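PDB 6YP4: adenylate cyclase from Hippeastrum hybrid cultivar, which acts mainly as a magnesium-binding triphosphatase of the CYTH family despite its cyclase name, and binds a GTP analogue. Local coordinates for residues W142-I147 / P170-G175; L176-L181 / I186-S191; E149-E154 / A193-V198. One frame throughout, in Å; residues are numbered along the deposited sequence.

Interaction 1. Residues W142-I147 / P170-G175. With GCP (phosphomethylphosphonic acid guanylate ester), chain B; EDO (1,2-ethanediol), chain I.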
loop_
_atom_site.group_PDB
_atom_site.type_symbol
_atom_site.label_atom_id
_atom_site.label_comp_id
_atom_site.label_asym_id
_atom_site.label_seq_id
_atom_site.Cartn_x
_atom_site.Cartn_y
_atom_site.Cartn_z
ATOM N N TRP A 142 5.408 3.803 10.134
ATOM C CA TRP A 142 5.744 4.066 11.530
ATOM C C TRP A 142 6.665 2.955 12.067
ATOM O O TRP A 142 7.310 2.239 11.280
ATOM C CB TRP A 142 4.431 4.215 12.316
ATOM C CG TRP A 142 4.622 4.776 13.679
ATOM C CD1 TRP A 142 5.456 5.791 14.027
ATOM C CD2 TRP A 142 4.001 4.329 14.892
ATOM N NE1 TRP A 142 5.384 6.016 15.378
ATOM C CE2 TRP A 142 4.500 5.129 15.932
ATOM C CE3 TRP A 142 3.065 3.334 15.195
ATOM C CZ2 TRP A 142 4.092 4.974 17.262
ATOM C CZ3 TRP A 142 2.668 3.175 16.522
ATOM C CH2 TRP A 142 3.182 3.992 17.533
ATOM N N VAL A 143 6.734 2.813 13.403
ATOM C CA VAL A 143 7.596 1.791 14.000
ATOM C C VAL A 143 7.217 0.393 13.485
ATOM O O VAL A 143 6.049 0.097 13.194
ATOM C CB VAL A 143 7.564 1.837 15.540
ATOM C CG1 VAL A 143 7.831 3.252 16.049
ATOM C CG2 VAL A 143 6.243 1.312 16.085
ATOM N N GLU A 144 8.236 -0.456 13.334
ATOM C CA GLU A 144 8.103 -1.825 12.825
ATOM C C GLU A 144 7.431 -1.883 11.460
ATOM O O GLU A 144 6.816 -2.897 11.105
ATOM C CB GLU A 144 7.369 -2.733 13.818
ATOM C CG GLU A 144 7.940 -2.647 15.215
ATOM C CD GLU A 144 7.301 -3.618 16.193
ATOM O OE1 GLU A 144 7.204 -3.261 17.390
ATOM O OE2 GLU A 144 6.939 -4.732 15.770
ATOM N N GLY A 145 7.570 -0.819 10.667
ATOM C CA GLY A 145 6.963 -0.780 9.353
ATOM C C GLY A 145 5.454 -0.670 9.350
ATOM O O GLY A 145 4.847 -0.734 8.275
ATOM N N LEU A 146 4.826 -0.530 10.515
ATOM C CA LEU A 146 3.384 -0.329 10.570
ATOM C C LEU A 146 2.983 0.891 9.752
ATOM O O LEU A 146 3.670 1.918 9.759
ATOM C CB LEU A 146 2.933 -0.146 12.024
ATOM C CG LEU A 146 3.150 -1.336 12.972
ATOM C CD1 LEU A 146 3.014 -0.917 14.442
ATOM C CD2 LEU A 146 2.186 -2.472 12.619
ATOM N N ILE A 147 1.859 0.768 9.046
ATOM C CA ILE A 147 1.336 1.802 8.162
ATOM C C ILE A 147 0.167 2.467 8.874
ATOM O O ILE A 147 -0.824 1.801 9.194
ATOM C CB ILE A 147 0.889 1.217 6.811
ATOM C CG1 ILE A 147 2.080 0.587 6.056
ATOM C CG2 ILE A 147 0.140 2.252 5.998
ATOM C CD1 ILE A 147 3.070 1.609 5.573
ATOM N N PRO A 170 -3.735 -7.076 16.568
ATOM C CA PRO A 170 -4.557 -5.917 16.981
ATOM C C PRO A 170 -4.359 -5.480 18.422
ATOM O O PRO A 170 -4.275 -4.273 18.684
ATOM C CB PRO A 170 -5.995 -6.402 16.732
ATOM C CG PRO A 170 -5.894 -7.902 16.629
ATOM C CD PRO A 170 -4.553 -8.181 16.053
ATOM N N GLU A 171 -4.279 -6.405 19.374
ATOM C CA GLU A 171 -4.202 -5.971 20.765
ATOM C C GLU A 171 -2.879 -5.276 21.068
ATOM O O GLU A 171 -2.855 -4.272 21.785
ATOM C CB GLU A 171 -4.430 -7.152 21.711
ATOM C CG GLU A 171 -5.842 -7.689 21.604
ATOM C CD GLU A 171 -6.883 -6.656 22.010
ATOM O OE1 GLU A 171 -8.026 -6.746 21.513
ATOM O OE2 GLU A 171 -6.568 -5.766 22.833
ATOM N N ARG A 172 -1.768 -5.774 20.532
ATOM C CA ARG A 172 -0.495 -5.155 20.879
ATOM C C ARG A 172 -0.269 -3.849 20.116
ATOM O O ARG A 172 0.287 -2.892 20.666
ATOM C CB ARG A 172 0.641 -6.144 20.621
ATOM C CG ARG A 172 2.011 -5.576 20.838
ATOM C CD ARG A 172 3.077 -6.544 20.388
ATOM N NE ARG A 172 4.185 -5.813 19.828
ATOM C CZ ARG A 172 4.480 -5.861 18.540
ATOM N NH1 ARG A 172 3.764 -6.625 17.733
ATOM N NH2 ARG A 172 5.483 -5.162 18.038
ATOM N N VAL A 173 -0.680 -3.777 18.850
ATOM C CA VAL A 173 -0.462 -2.547 18.095
ATOM C C VAL A 173 -1.360 -1.441 18.627
ATOM O O VAL A 173 -0.951 -0.274 18.719
ATOM C CB VAL A 173 -0.668 -2.791 16.588
ATOM C CG1 VAL A 173 -0.655 -1.470 15.818
ATOM C CG2 VAL A 173 0.420 -3.754 16.045
ATOM N N LYS A 174 -2.590 -1.788 19.001
ATOM C CA LYS A 174 -3.482 -0.784 19.558
ATOM C C LYS A 174 -2.902 -0.201 20.843
ATOM O O LYS A 174 -3.028 1.004 21.094
ATOM C CB LYS A 174 -4.868 -1.384 19.781
ATOM C CG LYS A 174 -5.787 -0.506 20.606
ATOM C CD LYS A 174 -7.150 -1.137 20.733
ATOM C CE LYS A 174 -7.327 -1.806 22.080
ATOM N NZ LYS A 174 -8.713 -2.336 22.214
ATOM N N GLY A 175 -2.235 -1.032 21.650
ATOM C CA GLY A 175 -1.503 -0.510 22.796
ATOM C C GLY A 175 -0.400 0.452 22.394
ATOM O O GLY A 175 -0.268 1.540 22.960
HETATM P PG GCP B . 12.354 -5.223 -2.394
HETATM O O1G GCP B . 12.531 -6.679 -2.085
HETATM O O2G GCP B . 12.063 -5.024 -3.865
HETATM O O3G GCP B . 13.602 -4.469 -2.005
HETATM C C3B GCP B . 10.936 -4.609 -1.421
HETATM P PB GCP B . 10.756 -2.789 -1.731
HETATM O O1B GCP B . 12.082 -2.089 -1.806
HETATM O O2B GCP B . 9.915 -2.534 -2.957
HETATM O O3A GCP B . 9.951 -2.215 -0.417
HETATM P PA GCP B . 9.312 -0.702 -0.463
HETATM O O1A GCP B . 9.614 -0.063 0.881
HETATM O O2A GCP B . 10.015 0.060 -1.567
HETATM O "O5'" GCP B . 7.659 -0.781 -0.795
HETATM C "C5'" GCP B . 7.010 -2.045 -0.731
HETATM C "C4'" GCP B . 6.976 -2.606 0.754
HETATM O "O4'" GCP B . 6.555 -1.550 1.822
HETATM C "C3'" GCP B . 6.094 -3.527 0.830
HETATM O "O3'" GCP B . 6.606 -4.639 1.605
HETATM C "C2'" GCP B . 4.713 -2.846 1.492
HETATM O "O2'" GCP B . 4.033 -3.753 2.439
HETATM C "C1'" GCP B . 5.013 -1.726 2.028
HETATM N N9 GCP B . 4.249 -0.609 1.343
HETATM C C8 GCP B . 4.815 0.097 0.358
HETATM N N7 GCP B . 3.938 1.020 -0.078
HETATM C C5 GCP B . 2.815 0.882 0.645
HETATM C C6 GCP B . 1.600 1.563 0.621
HETATM O O6 GCP B . 1.431 2.450 -0.149
HETATM N N1 GCP B . 0.626 1.220 1.465
HETATM C C2 GCP B . 0.821 0.204 2.348
HETATM N N2 GCP B . -0.315 -0.083 3.221
HETATM N N3 GCP B . 2.006 -0.464 2.371
HETATM C C4 GCP B . 3.002 -0.123 1.519
HETATM C C1 EDO I . -3.673 -9.902 19.815
HETATM O O1 EDO I . -4.752 -9.977 18.875
HETATM C C2 EDO I . -2.473 -9.268 19.126
HETATM O O2 EDO I . -1.552 -8.688 20.056
#
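A beta-hairpin loop leans here on the start of a helix: Glu144 and Leu146, between strands 127-141 and 147-155, meet Arg172 and Val173 of helix 170-183. The polar half is a salt bridge. Glu144 OE1 lies 2.6 Å from Arg172 NH2. The same nitrogen also reaches Glu144 OE2 at 2.7 Å, in a weak hydrogen bond. A single guanidinium nitrogen thus faces both oxygens, with the Glu144 carboxylate at the guanidinium edge and the two planes 28° apart. The arginine chain bends at chi3 (145°), which helps bring its end across to the loop. Arg172 NH1 has a second partner in Glu169. Beside the salt bridge, Leu146 and Val173 meet tip to tip, with Leu146 CD1 4.0 Å from Val173 CG1. Within the loop, Trp142 N donates to Leu146 O at 2.6 Å. Glu144 and Gly145 both have positive phi and so turn the chain back. Away from the helix, Ile147 CG2 is 3.7 Å from guanine N2 of the nucleotide held largely by the second subunit. Thr168 of that subunit packs on Glu144 and Leu146. This is a hairpin end of the CYTH sheet, packed on a covering helix beside the subunit interface.

Interaction 2. Residues L176-L181 / I186-S191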
loop_
_atom_site.group_PDB
_atom_site.type_symbol
_atom_site.label_atom_id
_atom_site.label_comp_id
_atom_site.label_asym_id
_atom_site.label_seq_id
_atom_site.Cartn_x
_atom_site.Cartn_y
_atom_site.Cartn_z
ATOM N N LEU A 176 0.405 0.066 21.404
ATOM C CA LEU A 176 1.408 0.974 20.853
ATOM C C LEU A 176 0.788 2.297 20.398
ATOM O O LEU A 176 1.297 3.381 20.707
ATOM C CB LEU A 176 2.114 0.301 19.677
ATOM C CG LEU A 176 3.004 -0.904 19.982
ATOM C CD1 LEU A 176 3.607 -1.439 18.713
ATOM C CD2 LEU A 176 4.101 -0.573 20.967
ATOM N N LEU A 177 -0.290 2.225 19.615
ATOM C CA LEU A 177 -0.864 3.431 19.031
ATOM C C LEU A 177 -1.475 4.320 20.109
ATOM O O LEU A 177 -1.258 5.538 20.123
ATOM C CB LEU A 177 -1.904 3.051 17.966
ATOM C CG LEU A 177 -2.485 4.164 17.082
ATOM C CD1 LEU A 177 -1.411 5.115 16.560
ATOM C CD2 LEU A 177 -3.308 3.606 15.925
ATOM N N GLU A 178 -2.235 3.731 21.032
ATOM C CA GLU A 178 -2.765 4.520 22.141
ATOM C C GLU A 178 -1.645 5.161 22.956
ATOM O O GLU A 178 -1.739 6.334 23.337
ATOM C CB GLU A 178 -3.658 3.655 23.031
ATOM C CG GLU A 178 -4.908 3.096 22.338
ATOM C CD GLU A 178 -5.983 2.657 23.333
ATOM O OE1 GLU A 178 -6.305 1.452 23.374
ATOM O OE2 GLU A 178 -6.519 3.533 24.042
ATOM N N GLY A 179 -0.575 4.407 23.232
ATOM C CA GLY A 179 0.540 4.955 23.994
ATOM C C GLY A 179 1.193 6.153 23.324
ATOM O O GLY A 179 1.623 7.087 23.998
ATOM N N PHE A 180 1.270 6.144 21.990
ATOM C CA PHE A 180 1.873 7.264 21.263
ATOM C C PHE A 180 0.961 8.483 21.288
ATOM O O PHE A 180 1.430 9.617 21.439
ATOM C CB PHE A 180 2.179 6.830 19.825
ATOM C CG PHE A 180 2.646 7.940 18.900
ATOM C CD1 PHE A 180 4.000 8.238 18.776
ATOM C CD2 PHE A 180 1.736 8.625 18.095
ATOM C CE1 PHE A 180 4.439 9.232 17.891
ATOM C CE2 PHE A 180 2.163 9.627 17.207
ATOM C CZ PHE A 180 3.522 9.925 17.103
ATOM N N LEU A 181 -0.345 8.276 21.139
ATOM C CA LEU A 181 -1.256 9.414 21.178
ATOM C C LEU A 181 -1.261 10.063 22.560
ATOM O O LEU A 181 -1.330 11.293 22.672
ATOM C CB LEU A 181 -2.667 8.987 20.762
ATOM C CG LEU A 181 -2.911 8.627 19.296
ATOM C CD1 LEU A 181 -4.390 8.529 19.001
ATOM C CD2 LEU A 181 -2.282 9.650 18.399
ATOM N N ILE A 186 -2.665 13.829 22.256
ATOM C CA ILE A 186 -3.678 13.847 21.207
ATOM C C ILE A 186 -4.932 13.151 21.761
ATOM O O ILE A 186 -4.921 11.933 21.979
ATOM C CB ILE A 186 -3.191 13.183 19.911
ATOM C CG1 ILE A 186 -1.787 13.656 19.581
ATOM C CG2 ILE A 186 -4.158 13.484 18.758
ATOM C CD1 ILE A 186 -1.795 15.044 18.936
ATOM N N PRO A 187 -6.007 13.894 22.011
ATOM C CA PRO A 187 -7.265 13.256 22.418
ATOM C C PRO A 187 -7.760 12.304 21.343
ATOM O O PRO A 187 -7.613 12.553 20.149
ATOM C CB PRO A 187 -8.230 14.430 22.567
ATOM C CG PRO A 187 -7.604 15.564 21.817
ATOM C CD PRO A 187 -6.131 15.347 21.813
ATOM N N TYR A 188 -8.404 11.231 21.776
ATOM C CA TYR A 188 -8.917 10.258 20.830
ATOM C C TYR A 188 -9.971 9.420 21.535
ATOM O O TYR A 188 -10.027 9.369 22.767
ATOM C CB TYR A 188 -7.786 9.375 20.280
ATOM C CG TYR A 188 -7.246 8.407 21.305
ATOM C CD1 TYR A 188 -6.233 8.786 22.178
ATOM C CD2 TYR A 188 -7.738 7.109 21.393
ATOM C CE1 TYR A 188 -5.742 7.903 23.136
ATOM C CE2 TYR A 188 -7.249 6.220 22.341
ATOM C CZ TYR A 188 -6.257 6.628 23.210
ATOM O OH TYR A 188 -5.773 5.740 24.139
ATOM N N GLU A 189 -10.820 8.775 20.736
ATOM C CA GLU A 189 -11.663 7.689 21.213
ATOM C C GLU A 189 -11.661 6.581 20.173
ATOM O O GLU A 189 -11.255 6.781 19.025
ATOM C CB GLU A 189 -13.107 8.134 21.489
ATOM C CG GLU A 189 -13.252 9.277 22.480
ATOM C CD GLU A 189 -12.857 8.909 23.912
ATOM O OE1 GLU A 189 -12.884 7.706 24.260
ATOM O OE2 GLU A 189 -12.514 9.828 24.693
ATOM N N TYR A 190 -12.123 5.405 20.587
ATOM C CA TYR A 190 -12.325 4.317 19.640
ATOM C C TYR A 190 -13.434 4.692 18.659
ATOM O O TYR A 190 -14.468 5.235 19.059
ATOM C CB TYR A 190 -12.680 3.023 20.382
ATOM C CG TYR A 190 -11.649 2.536 21.390
ATOM C CD1 TYR A 190 -10.307 2.411 21.036
ATOM C CD2 TYR A 190 -12.025 2.162 22.692
ATOM C CE1 TYR A 190 -9.362 1.949 21.943
ATOM C CE2 TYR A 190 -11.081 1.705 23.604
ATOM C CZ TYR A 190 -9.744 1.598 23.211
ATOM O OH TYR A 190 -8.771 1.146 24.084
ATOM N N SER A 191 -13.203 4.442 17.369
ATOM C CA SER A 191 -14.240 4.670 16.367
ATOM C C SER A 191 -15.424 3.750 16.629
ATOM O O SER A 191 -15.251 2.550 16.848
ATOM C CB SER A 191 -13.695 4.412 14.958
ATOM O OG SER A 191 -12.603 5.262 14.648
#
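The return from helix 170-183 to strand 189-190, near the C-terminal end of the CYTH fold, brings Glu178 and Leu181 of the helix against Ile186, Tyr188 and Tyr190. The chain leaves the helix, turns and slants back across its flank into the short strand 189-190. At the turn, Ile186 N donates to Leu181 O at 2.9 Å, so the chain after the helix is tied to a carbonyl of its last turn.

Farther along, the Glu178 carboxylate sits between two phenol groups and takes one with each oxygen. Tyr190 OH donates to Glu178 OE1 at 2.6 Å, on the syn side and tilted out of the carboxylate plane. Tyr188 OH donates to Glu178 OE2. That modelled distance is 2.3 Å, so its exact length is doubtful. Both oxygens lie at the ring edges. The carboxylate stands nearly upright to each ring, at 86° to Tyr188 and 79° to Tyr190. Tyr188 OH is also hydrogen-bonded to Lys182 NZ.

Between the carboxylate and the turn the contacts are apolar. Tyr188 CG lies between its backbone N and carbonyl carbon (chi1 71°), which points the ring toward Glu178. Leu181 CD1 approaches the ring obliquely, 3.7 Å from Tyr188 CG. Its other branch serves the turn, with Leu181 CD2 3.9 Å from Ile186 CB.

Strand 2-9 covers one side of the contact; its Leu7 is touched by Leu177, Leu181 and Tyr190. Backbone bonds of Glu189 to Arg8 and of Ser191 to Lys6 pair the short strand with it. Helix 12-22 closes another flank, where Leu17 meets Ile186 and Leu18 meets Leu181.

Interaction 3. Residues E149-E154 / A193-V198. With GCP (phosphomethylphosphonic acid guanylate ester), chain C.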
loop_
_atom_site.group_PDB
_atom_site.type_symbol
_atom_site.label_atom_id
_atom_site.label_comp_id
_atom_site.label_asym_id
_atom_site.label_seq_id
_atom_site.Cartn_x
_atom_site.Cartn_y
_atom_site.Cartn_z
ATOM N N GLU A 149 -2.809 5.453 8.677
ATOM C CA GLU A 149 -3.606 6.228 7.732
ATOM C C GLU A 149 -4.419 7.243 8.515
ATOM O O GLU A 149 -5.264 6.855 9.332
ATOM C CB GLU A 149 -4.534 5.333 6.912
ATOM C CG GLU A 149 -3.838 4.531 5.828
ATOM C CD GLU A 149 -4.485 3.181 5.630
ATOM O OE1 GLU A 149 -4.335 2.330 6.525
ATOM O OE2 GLU A 149 -5.159 2.976 4.598
ATOM N N LEU A 150 -4.150 8.526 8.283
ATOM C CA LEU A 150 -4.818 9.630 8.963
ATOM C C LEU A 150 -5.790 10.256 7.971
ATOM O O LEU A 150 -5.371 10.775 6.929
ATOM C CB LEU A 150 -3.783 10.645 9.448
ATOM C CG LEU A 150 -4.239 11.851 10.264
ATOM C CD1 LEU A 150 -4.752 11.406 11.635
ATOM C CD2 LEU A 150 -3.113 12.866 10.417
ATOM N N ASP A 151 -7.082 10.203 8.284
ATOM C CA ASP A 151 -8.128 10.541 7.334
ATOM C C ASP A 151 -8.827 11.836 7.729
ATOM O O ASP A 151 -9.058 12.099 8.911
ATOM C CB ASP A 151 -9.173 9.420 7.243
ATOM C CG ASP A 151 -8.678 8.198 6.483
ATOM O OD1 ASP A 151 -7.829 8.331 5.549
ATOM O OD2 ASP A 151 -9.183 7.098 6.802
ATOM N N GLU A 152 -9.171 12.632 6.730
ATOM C CA GLU A 152 -10.027 13.797 6.893
ATOM C C GLU A 152 -11.205 13.573 5.958
ATOM O O GLU A 152 -11.064 13.691 4.735
ATOM C CB GLU A 152 -9.277 15.091 6.578
ATOM C CG GLU A 152 -10.113 16.362 6.730
ATOM C CD GLU A 152 -9.305 17.624 6.493
ATOM O OE1 GLU A 152 -8.069 17.521 6.328
ATOM O OE2 GLU A 152 -9.908 18.718 6.468
ATOM N N THR A 153 -12.370 13.264 6.539
ATOM C CA THR A 153 -13.506 12.720 5.805
ATOM C C THR A 153 -14.599 13.777 5.739
ATOM O O THR A 153 -15.172 14.152 6.770
ATOM C CB THR A 153 -14.020 11.448 6.469
ATOM O OG1 THR A 153 -12.940 10.509 6.588
ATOM C CG2 THR A 153 -15.121 10.846 5.638
ATOM N N GLU A 154 -14.886 14.244 4.534
ATOM C CA GLU A 154 -15.870 15.297 4.306
ATOM C C GLU A 154 -17.126 14.621 3.794
ATOM O O GLU A 154 -17.187 14.183 2.642
ATOM C CB GLU A 154 -15.359 16.352 3.330
ATOM C CG GLU A 154 -13.913 16.778 3.569
ATOM C CD GLU A 154 -13.790 18.042 4.412
ATOM O OE1 GLU A 154 -14.818 18.492 4.975
ATOM O OE2 GLU A 154 -12.661 18.578 4.516
ATOM N N ALA A 193 -18.162 3.488 14.513
ATOM C CA ALA A 193 -18.836 3.132 13.268
ATOM C C ALA A 193 -17.912 3.415 12.089
ATOM O O ALA A 193 -17.063 4.305 12.159
ATOM C CB ALA A 193 -20.149 3.901 13.108
ATOM N N SER A 194 -18.094 2.653 11.008
ATOM C CA SER A 194 -17.310 2.826 9.783
ATOM C C SER A 194 -17.721 4.103 9.049
ATOM O O SER A 194 -18.766 4.697 9.326
ATOM C CB SER A 194 -17.509 1.632 8.853
ATOM O OG SER A 194 -18.887 1.502 8.526
ATOM N N LYS A 195 -16.908 4.517 8.063
ATOM C CA LYS A 195 -17.322 5.664 7.258
ATOM C C LYS A 195 -18.582 5.351 6.461
ATOM O O LYS A 195 -19.422 6.233 6.252
ATOM C CB LYS A 195 -16.210 6.133 6.317
ATOM C CG LYS A 195 -14.904 6.377 6.993
ATOM C CD LYS A 195 -13.815 6.611 5.973
ATOM C CE LYS A 195 -12.728 7.427 6.593
ATOM N NZ LYS A 195 -11.830 6.499 7.314
ATOM N N PHE A 196 -18.739 4.103 6.013
ATOM C CA PHE A 196 -19.937 3.756 5.252
ATOM C C PHE A 196 -21.175 3.908 6.115
ATOM O O PHE A 196 -22.165 4.519 5.701
ATOM C CB PHE A 196 -19.832 2.328 4.707
ATOM C CG PHE A 196 -21.023 1.888 3.890
ATOM C CD1 PHE A 196 -21.355 2.537 2.711
ATOM C CD2 PHE A 196 -21.802 0.812 4.299
ATOM C CE1 PHE A 196 -22.449 2.118 1.950
ATOM C CE2 PHE A 196 -22.894 0.387 3.538
ATOM C CZ PHE A 196 -23.217 1.045 2.364
ATOM N N ALA A 197 -21.126 3.366 7.330
ATOM C CA ALA A 197 -22.249 3.480 8.255
ATOM C C ALA A 197 -22.592 4.936 8.537
ATOM O O ALA A 197 -23.773 5.306 8.579
ATOM C CB ALA A 197 -21.922 2.745 9.558
ATOM N N VAL A 198 -21.572 5.770 8.756
ATOM C CA VAL A 198 -21.803 7.188 9.027
ATOM C C VAL A 198 -22.433 7.865 7.812
ATOM O O VAL A 198 -23.371 8.667 7.941
ATOM C CB VAL A 198 -20.486 7.872 9.445
ATOM C CG1 VAL A 198 -20.649 9.374 9.438
ATOM C CG2 VAL A 198 -20.033 7.387 10.828
HETATM P PG GCP C . -11.822 2.603 6.254
HETATM O O1G GCP C . -11.751 2.847 7.732
HETATM O O2G GCP C . -11.837 3.914 5.500
HETATM O O3G GCP C . -13.060 1.804 5.933
HETATM C C3B GCP C . -10.335 1.659 5.768
HETATM P PB GCP C . -10.449 1.279 3.957
HETATM O O1B GCP C . -11.843 0.915 3.536
HETATM O O2B GCP C . -9.890 2.414 3.135
HETATM O O3A GCP C . -9.492 -0.041 3.742
HETATM P PA GCP C . -9.070 -0.490 2.219
HETATM O O1A GCP C . -9.194 -2.002 2.162
HETATM O O2A GCP C . -10.057 0.147 1.263
HETATM O "O5'" GCP C . -7.511 0.054 1.867
HETATM C "C5'" GCP C . -6.707 0.555 2.926
HETATM C "C4'" GCP C . -6.326 -0.591 3.957
HETATM O "O4'" GCP C . -5.850 -1.916 3.286
HETATM C "C3'" GCP C . -5.336 -0.202 4.665
HETATM O "O3'" GCP C . -5.549 -0.558 6.053
HETATM C "C2'" GCP C . -3.952 -0.892 4.015
HETATM O "O2'" GCP C . -2.998 -1.332 5.053
HETATM C "C1'" GCP C . -4.287 -1.844 3.233
HETATM N N9 GCP C . -3.811 -1.540 1.824
HETATM C C8 GCP C . -4.637 -0.975 0.935
HETATM N N7 GCP C . -3.980 -0.813 -0.228
HETATM C C5 GCP C . -2.733 -1.281 -0.057
HETATM C C6 GCP C . -1.641 -1.363 -0.917
HETATM O O6 GCP C . -1.732 -0.969 -2.032
HETATM N N1 GCP C . -0.491 -1.884 -0.487
HETATM C C2 GCP C . -0.387 -2.335 0.792
HETATM N N2 GCP C . 0.919 -2.883 1.151
HETATM N N3 GCP C . -1.453 -2.254 1.634
HETATM C C4 GCP C . -2.626 -1.727 1.207
#
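This is a buried salt bridge in the nucleotide pocket, between Asp151 on strand 147-155 and Lys195 in the first turn of helix 195-201. Lys195 NZ donates to Asp151 OD2 at 2.8 Å. It arrives on the anti side of that oxygen, 34° out of the carboxylate plane. The lysine chain is extended until chi4 (84°), where it bends and turns NZ to the strand. At the bend, Lys195 CE lies 3.1 Å from Thr153 OG1. That hydroxyl has its own hydrogen bond with Asn135.

Lys195 NZ also donates to O2G of the GTP analogue at 3.2 Å, so it links the protein carboxylate to the terminal phosphate. Glu162 and Glu164 form further salt bridges with it. Asp151 is held from its other oxygen, OD1, by Arg137 and Asn135. Arg137 also binds the nucleotide, so it is shared between ligand and strand. Helix 195-201 is capped at its start by Ser194, whose OG accepts from Ala197 N at 3.1 Å.

This is consistent with the charged tunnel of the triphosphate tunnel metalloenzymes, to which CYTH proteins belong. Strand 147-155 lies between strands 127-141 and 158-166 in the curled antiparallel sheet. Phe133 of strand 127-141 packs on both Thr153 and Lys195, while Tyr155 of the contact's own strand also touches the lysine.

In the fold
Interactions 1 and 2 share helix 170-183, and their centres lie about 12 Å apart. They touch through aromatic rings, with Trp142 CZ2 3.6 Å from Phe180 CD1. Interaction 3 is more distant, with its centre about 20 Å from that of interaction 1 and about 16 Å from that of interaction 2. It alone reaches the phosphates of the nucleotide bound in this chain. Its strand follows directly on the loop of interaction 1, and its helix follows the short strand of interaction 2, which is nested within the loop it closes. Interaction 1 touches the second subunit's nucleotide through Ile147; its Leu146 side chain is about 9 Å (nearest atoms) from this chain's own nucleotide.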